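Long-range contact in endo-beta-mannanase (Opitutaceae bacterium TAV5, PDB 7BOB), which acts as an exo-beta-1,4-mannosidase of glycoside hydrolase family 5, probably releasing mannose from the ends of mannan-derived chains: residues A[188-200]-A[230-242]. Sequence-based numbering, arbitrary orientation.
Sequences EALILSGCDHQQV and AQPGIDVLTMHGY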
loop_
_atom_site.group_PDB
_atom_site.type_symbol
_atom_site.label_atom_id
_atom_site.label_comp_id
_atom_site.label_asym_id
_atom_site.label_seq_id
_atom_site.Cartn_x
_atom_site.Cartn_y
_atom_site.Cartn_z
ATOM N N GLU A 188 -10.692 -43.438 -7.096
ATOM C CA GLU A 188 -11.890 -42.991 -7.797
ATOM C C GLU A 188 -12.731 -42.020 -6.980
ATOM O O GLU A 188 -13.851 -41.692 -7.387
ATOM C CB GLU A 188 -12.745 -44.201 -8.207
ATOM C CG GLU A 188 -12.059 -45.135 -9.189
ATOM C CD GLU A 188 -11.332 -44.382 -10.301
ATOM O OE1 GLU A 188 -11.995 -43.654 -11.071
ATOM O OE2 GLU A 188 -10.090 -44.511 -10.398
ATOM N N ALA A 189 -12.235 -41.573 -5.833
ATOM C CA ALA A 189 -13.006 -40.668 -4.994
ATOM C C ALA A 189 -13.310 -39.360 -5.723
ATOM O O ALA A 189 -12.560 -38.910 -6.603
ATOM C CB ALA A 189 -12.247 -40.372 -3.698
ATOM N N LEU A 190 -14.434 -38.756 -5.346
ATOM C CA LEU A 190 -14.753 -37.386 -5.712
ATOM C C LEU A 190 -14.131 -36.454 -4.672
ATOM O O LEU A 190 -14.430 -36.557 -3.474
ATOM C CB LEU A 190 -16.263 -37.183 -5.799
ATOM C CG LEU A 190 -16.993 -37.967 -6.900
ATOM C CD1 LEU A 190 -18.426 -37.485 -7.070
ATOM C CD2 LEU A 190 -16.238 -37.883 -8.216
ATOM N N ILE A 191 -13.240 -35.577 -5.128
ATOM C CA ILE A 191 -12.580 -34.584 -4.287
ATOM C C ILE A 191 -13.114 -33.203 -4.655
ATOM O O ILE A 191 -13.199 -32.850 -5.838
ATOM C CB ILE A 191 -11.050 -34.654 -4.431
ATOM C CG1 ILE A 191 -10.579 -36.099 -4.222
ATOM C CG2 ILE A 191 -10.374 -33.751 -3.425
ATOM C CD1 ILE A 191 -9.113 -36.310 -4.507
ATOM N N LEU A 192 -13.512 -32.446 -3.641
ATOM C CA LEU A 192 -13.951 -31.074 -3.809
ATOM C C LEU A 192 -12.878 -30.163 -3.236
ATOM O O LEU A 192 -12.131 -30.556 -2.331
ATOM C CB LEU A 192 -15.284 -30.818 -3.107
ATOM C CG LEU A 192 -16.397 -31.852 -3.305
ATOM C CD1 LEU A 192 -16.463 -32.835 -2.165
ATOM C CD2 LEU A 192 -17.714 -31.135 -3.425
ATOM N N SER A 193 -12.806 -28.941 -3.773
ATOM C CA SER A 193 -11.785 -28.000 -3.324
ATOM C C SER A 193 -12.103 -27.429 -1.950
ATOM O O SER A 193 -11.209 -27.307 -1.117
ATOM C CB SER A 193 -11.633 -26.861 -4.335
ATOM O OG SER A 193 -12.631 -25.879 -4.130
ATOM N N GLY A 194 -13.356 -27.065 -1.684
ATOM C CA GLY A 194 -13.682 -26.353 -0.463
ATOM C C GLY A 194 -13.495 -24.839 -0.531
ATOM O O GLY A 194 -13.660 -24.159 0.495
ATOM N N CYS A 195 -13.169 -24.293 -1.699
ATOM C CA CYS A 195 -12.882 -22.874 -1.864
ATOM C C CYS A 195 -14.164 -22.037 -1.921
ATOM O O CYS A 195 -15.271 -22.548 -2.138
ATOM C CB CYS A 195 -12.055 -22.658 -3.133
ATOM S SG CYS A 195 -10.356 -23.305 -3.016
ATOM N N ASP A 196 -14.003 -20.724 -1.740
ATOM C CA ASP A 196 -15.153 -19.836 -1.721
ATOM C C ASP A 196 -15.097 -18.875 -2.901
ATOM O O ASP A 196 -14.417 -19.151 -3.897
ATOM C CB ASP A 196 -15.249 -19.097 -0.376
ATOM C CG ASP A 196 -14.050 -18.180 -0.097
ATOM O OD1 ASP A 196 -13.362 -17.772 -1.049
ATOM O OD2 ASP A 196 -13.791 -17.851 1.085
ATOM N N HIS A 197 -15.791 -17.740 -2.798
ATOM C CA HIS A 197 -15.893 -16.830 -3.932
ATOM C C HIS A 197 -14.595 -16.074 -4.209
ATOM O O HIS A 197 -14.486 -15.431 -5.258
ATOM C CB HIS A 197 -17.069 -15.865 -3.722
ATOM C CG HIS A 197 -16.877 -14.896 -2.595
ATOM N ND1 HIS A 197 -16.539 -15.291 -1.316
ATOM C CD2 HIS A 197 -16.982 -13.543 -2.557
ATOM C CE1 HIS A 197 -16.426 -14.222 -0.543
ATOM N NE2 HIS A 197 -16.687 -13.148 -1.270
ATOM N N GLN A 198 -13.592 -16.169 -3.335
ATOM C CA GLN A 198 -12.324 -15.537 -3.669
ATOM C C GLN A 198 -11.652 -16.181 -4.868
ATOM O O GLN A 198 -10.731 -15.577 -5.429
ATOM C CB GLN A 198 -11.403 -15.534 -2.461
ATOM C CG GLN A 198 -12.070 -14.851 -1.298
ATOM C CD GLN A 198 -11.102 -14.170 -0.423
ATOM O OE1 GLN A 198 -10.370 -13.301 -0.872
ATOM N NE2 GLN A 198 -11.040 -14.587 0.844
ATOM N N GLN A 199 -12.109 -17.361 -5.298
ATOM C CA GLN A 199 -11.702 -17.863 -6.603
ATOM C C GLN A 199 -12.018 -16.860 -7.705
ATOM O O GLN A 199 -11.294 -16.800 -8.708
ATOM C CB GLN A 199 -12.409 -19.181 -6.927
ATOM C CG GLN A 199 -12.131 -20.331 -5.987
ATOM C CD GLN A 199 -13.026 -21.518 -6.303
ATOM O OE1 GLN A 199 -12.686 -22.359 -7.137
ATOM N NE2 GLN A 199 -14.192 -21.559 -5.677
ATOM N N VAL A 200 -13.106 -16.095 -7.554
ATOM C CA VAL A 200 -13.549 -15.140 -8.573
ATOM C C VAL A 200 -12.996 -13.738 -8.321
ATOM O O VAL A 200 -12.544 -13.064 -9.248
ATOM C CB VAL A 200 -15.090 -15.102 -8.638
ATOM C CG1 VAL A 200 -15.537 -14.107 -9.700
ATOM C CG2 VAL A 200 -15.665 -16.493 -8.932
ATOM N N ALA A 230 -6.400 -25.955 -13.459
ATOM C CA ALA A 230 -5.699 -25.096 -12.514
ATOM C C ALA A 230 -5.861 -25.580 -11.092
ATOM O O ALA A 230 -5.120 -25.133 -10.212
ATOM C CB ALA A 230 -6.191 -23.653 -12.616
ATOM N N GLN A 231 -6.815 -26.485 -10.856
ATOM C CA GLN A 231 -6.997 -27.172 -9.580
ATOM C C GLN A 231 -6.851 -28.665 -9.860
ATOM O O GLN A 231 -7.848 -29.398 -9.981
ATOM C CB GLN A 231 -8.348 -26.824 -8.955
ATOM C CG GLN A 231 -8.442 -25.363 -8.476
ATOM C CD GLN A 231 -9.829 -24.998 -7.974
ATOM O OE1 GLN A 231 -10.510 -25.814 -7.364
ATOM N NE2 GLN A 231 -10.260 -23.781 -8.250
ATOM N N PRO A 232 -5.619 -29.149 -9.977
ATOM C CA PRO A 232 -5.411 -30.531 -10.419
ATOM C C PRO A 232 -5.979 -31.523 -9.422
ATOM O O PRO A 232 -5.853 -31.361 -8.206
ATOM C CB PRO A 232 -3.889 -30.644 -10.514
ATOM C CG PRO A 232 -3.397 -29.627 -9.520
ATOM C CD PRO A 232 -4.350 -28.478 -9.659
ATOM N N GLY A 233 -6.628 -32.552 -9.952
ATOM C CA GLY A 233 -7.177 -33.581 -9.096
ATOM C C GLY A 233 -8.495 -33.250 -8.432
ATOM O O GLY A 233 -8.962 -34.050 -7.617
ATOM N N ILE A 234 -9.119 -32.114 -8.756
ATOM C CA ILE A 234 -10.377 -31.701 -8.135
ATOM C C ILE A 234 -11.522 -32.027 -9.089
ATOM O O ILE A 234 -11.554 -31.530 -10.221
ATOM C CB ILE A 234 -10.361 -30.204 -7.789
ATOM C CG1 ILE A 234 -9.275 -29.915 -6.741
ATOM C CG2 ILE A 234 -11.740 -29.768 -7.299
ATOM C CD1 ILE A 234 -9.593 -30.500 -5.398
ATOM N N ASP A 235 -12.461 -32.871 -8.653
ATOM C CA ASP A 235 -13.562 -33.253 -9.532
ATOM C C ASP A 235 -14.720 -32.276 -9.469
ATOM O O ASP A 235 -15.427 -32.107 -10.462
ATOM C CB ASP A 235 -14.087 -34.665 -9.183
ATOM C CG ASP A 235 -12.992 -35.706 -9.189
ATOM O OD1 ASP A 235 -12.522 -36.083 -10.283
ATOM O OD2 ASP A 235 -12.568 -36.126 -8.092
ATOM N N VAL A 236 -14.961 -31.665 -8.312
ATOM C CA VAL A 236 -16.127 -30.813 -8.106
ATOM C C VAL A 236 -15.656 -29.468 -7.563
ATOM O O VAL A 236 -15.165 -29.390 -6.430
ATOM C CB VAL A 236 -17.144 -31.437 -7.140
ATOM C CG1 VAL A 236 -18.317 -30.492 -6.975
ATOM C CG2 VAL A 236 -17.611 -32.813 -7.644
ATOM N N LEU A 237 -15.831 -28.416 -8.351
ATOM C CA LEU A 237 -15.585 -27.066 -7.860
ATOM C C LEU A 237 -16.624 -26.728 -6.801
ATOM O O LEU A 237 -17.729 -27.283 -6.796
ATOM C CB LEU A 237 -15.664 -26.069 -9.011
ATOM C CG LEU A 237 -14.787 -26.441 -10.204
ATOM C CD1 LEU A 237 -14.852 -25.345 -11.289
ATOM C CD2 LEU A 237 -13.346 -26.659 -9.730
ATOM N N THR A 238 -16.268 -25.834 -5.884
ATOM C CA THR A 238 -17.229 -25.381 -4.886
ATOM C C THR A 238 -17.384 -23.858 -4.917
ATOM O O THR A 238 -16.509 -23.126 -5.387
ATOM C CB THR A 238 -16.826 -25.820 -3.472
ATOM O OG1 THR A 238 -15.610 -25.164 -3.119
ATOM C CG2 THR A 238 -16.632 -27.331 -3.399
ATOM N N MET A 239 -18.526 -23.392 -4.401
ATOM C CA MET A 239 -18.803 -21.975 -4.214
ATOM C C MET A 239 -19.449 -21.794 -2.849
ATOM O O MET A 239 -20.243 -22.637 -2.409
ATOM C CB MET A 239 -19.713 -21.425 -5.320
ATOM C CG MET A 239 -19.861 -19.900 -5.321
ATOM S SD MET A 239 -18.235 -19.098 -5.164
ATOM C CE MET A 239 -17.406 -19.667 -6.658
ATOM N N HIS A 240 -19.036 -20.745 -2.156
ATOM C CA HIS A 240 -19.578 -20.314 -0.874
ATOM C C HIS A 240 -20.059 -18.884 -1.032
ATOM O O HIS A 240 -19.398 -18.079 -1.690
ATOM C CB HIS A 240 -18.521 -20.310 0.243
ATOM C CG HIS A 240 -17.910 -21.642 0.535
ATOM N ND1 HIS A 240 -16.956 -21.813 1.519
ATOM C CD2 HIS A 240 -18.114 -22.864 -0.010
ATOM C CE1 HIS A 240 -16.592 -23.083 1.563
ATOM N NE2 HIS A 240 -17.280 -23.744 0.647
ATOM N N GLY A 241 -21.158 -18.538 -0.389
ATOM C CA GLY A 241 -21.559 -17.158 -0.532
ATOM C C GLY A 241 -22.556 -16.711 0.499
ATOM O O GLY A 241 -23.438 -17.478 0.913
ATOM N N TYR A 242 -22.397 -15.469 0.923
ATOM C CA TYR A 242 -23.201 -14.848 1.959
ATOM C C TYR A 242 -23.544 -13.431 1.535
ATOM O O TYR A 242 -22.847 -12.844 0.700
ATOM C CB TYR A 242 -22.435 -14.835 3.281
ATOM C CG TYR A 242 -21.989 -16.196 3.714
ATOM C CD1 TYR A 242 -20.786 -16.745 3.259
ATOM C CD2 TYR A 242 -22.777 -16.943 4.587
ATOM C CE1 TYR A 242 -20.378 -18.048 3.693
ATOM C CE2 TYR A 242 -22.380 -18.205 5.013
ATOM C CZ TYR A 242 -21.184 -18.754 4.571
ATOM O OH TYR A 242 -20.821 -20.020 5.021
HETATM O O HOH W 1 -13.133 -24.965 -6.697
#
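Leu192 lies along Val236 where strand 191-192 is bridged to the residue just before strand 237-241. Its CB sits against Thr238 CG2 (3.7 Å) and Val236 O, its CG reaches Val236 CB, and its CD2 ends on Val236 CG1 at 3.7 Å; branched aliphatic residues suit this side-by-side fit. Before the bridge, Ile191 O takes bonds from both Asp235 N (2.9 Å) and Val236 N, and Ile191 N in turn donates to the anti lone pair of Asp235 OD2. An aspartate suits this place because its carboxylate accepts that bond while offsetting the charge of Arg183.

Past the bridge, hydrogen bonds from side chains join the packing. Thr238 holds OG1 between its backbone N and carbonyl carbon (chi1 65°), which presents the hydroxyl to Cys195 O at 2.8 Å and leaves its methyl for Leu192. An amide, both donor and acceptor, serves well at Gln199: NE2 gives one hydrogen to Thr238 O (2.8 Å), nearly in line with its C=O, and the other to Asp196 O, both acceptors in the amide plane. Its OE1 receives Gln231 NE2 at 3.0 Å, the two amide planes turned 51° apart, and a water links OE1 to Ser193 OG and Gln231 OE1. A leucine at Gln199 would probably leave Thr238 O and this water each short of a partner. Farther along, His240 ND1 bonds Glu156 and NE2 bonds Gln280.

The contact closes the (beta/alpha)8 barrel between its fifth and sixth strands, with strands 151-154 and 277-282 flanking it and helices 168-183 and 258-272 outside.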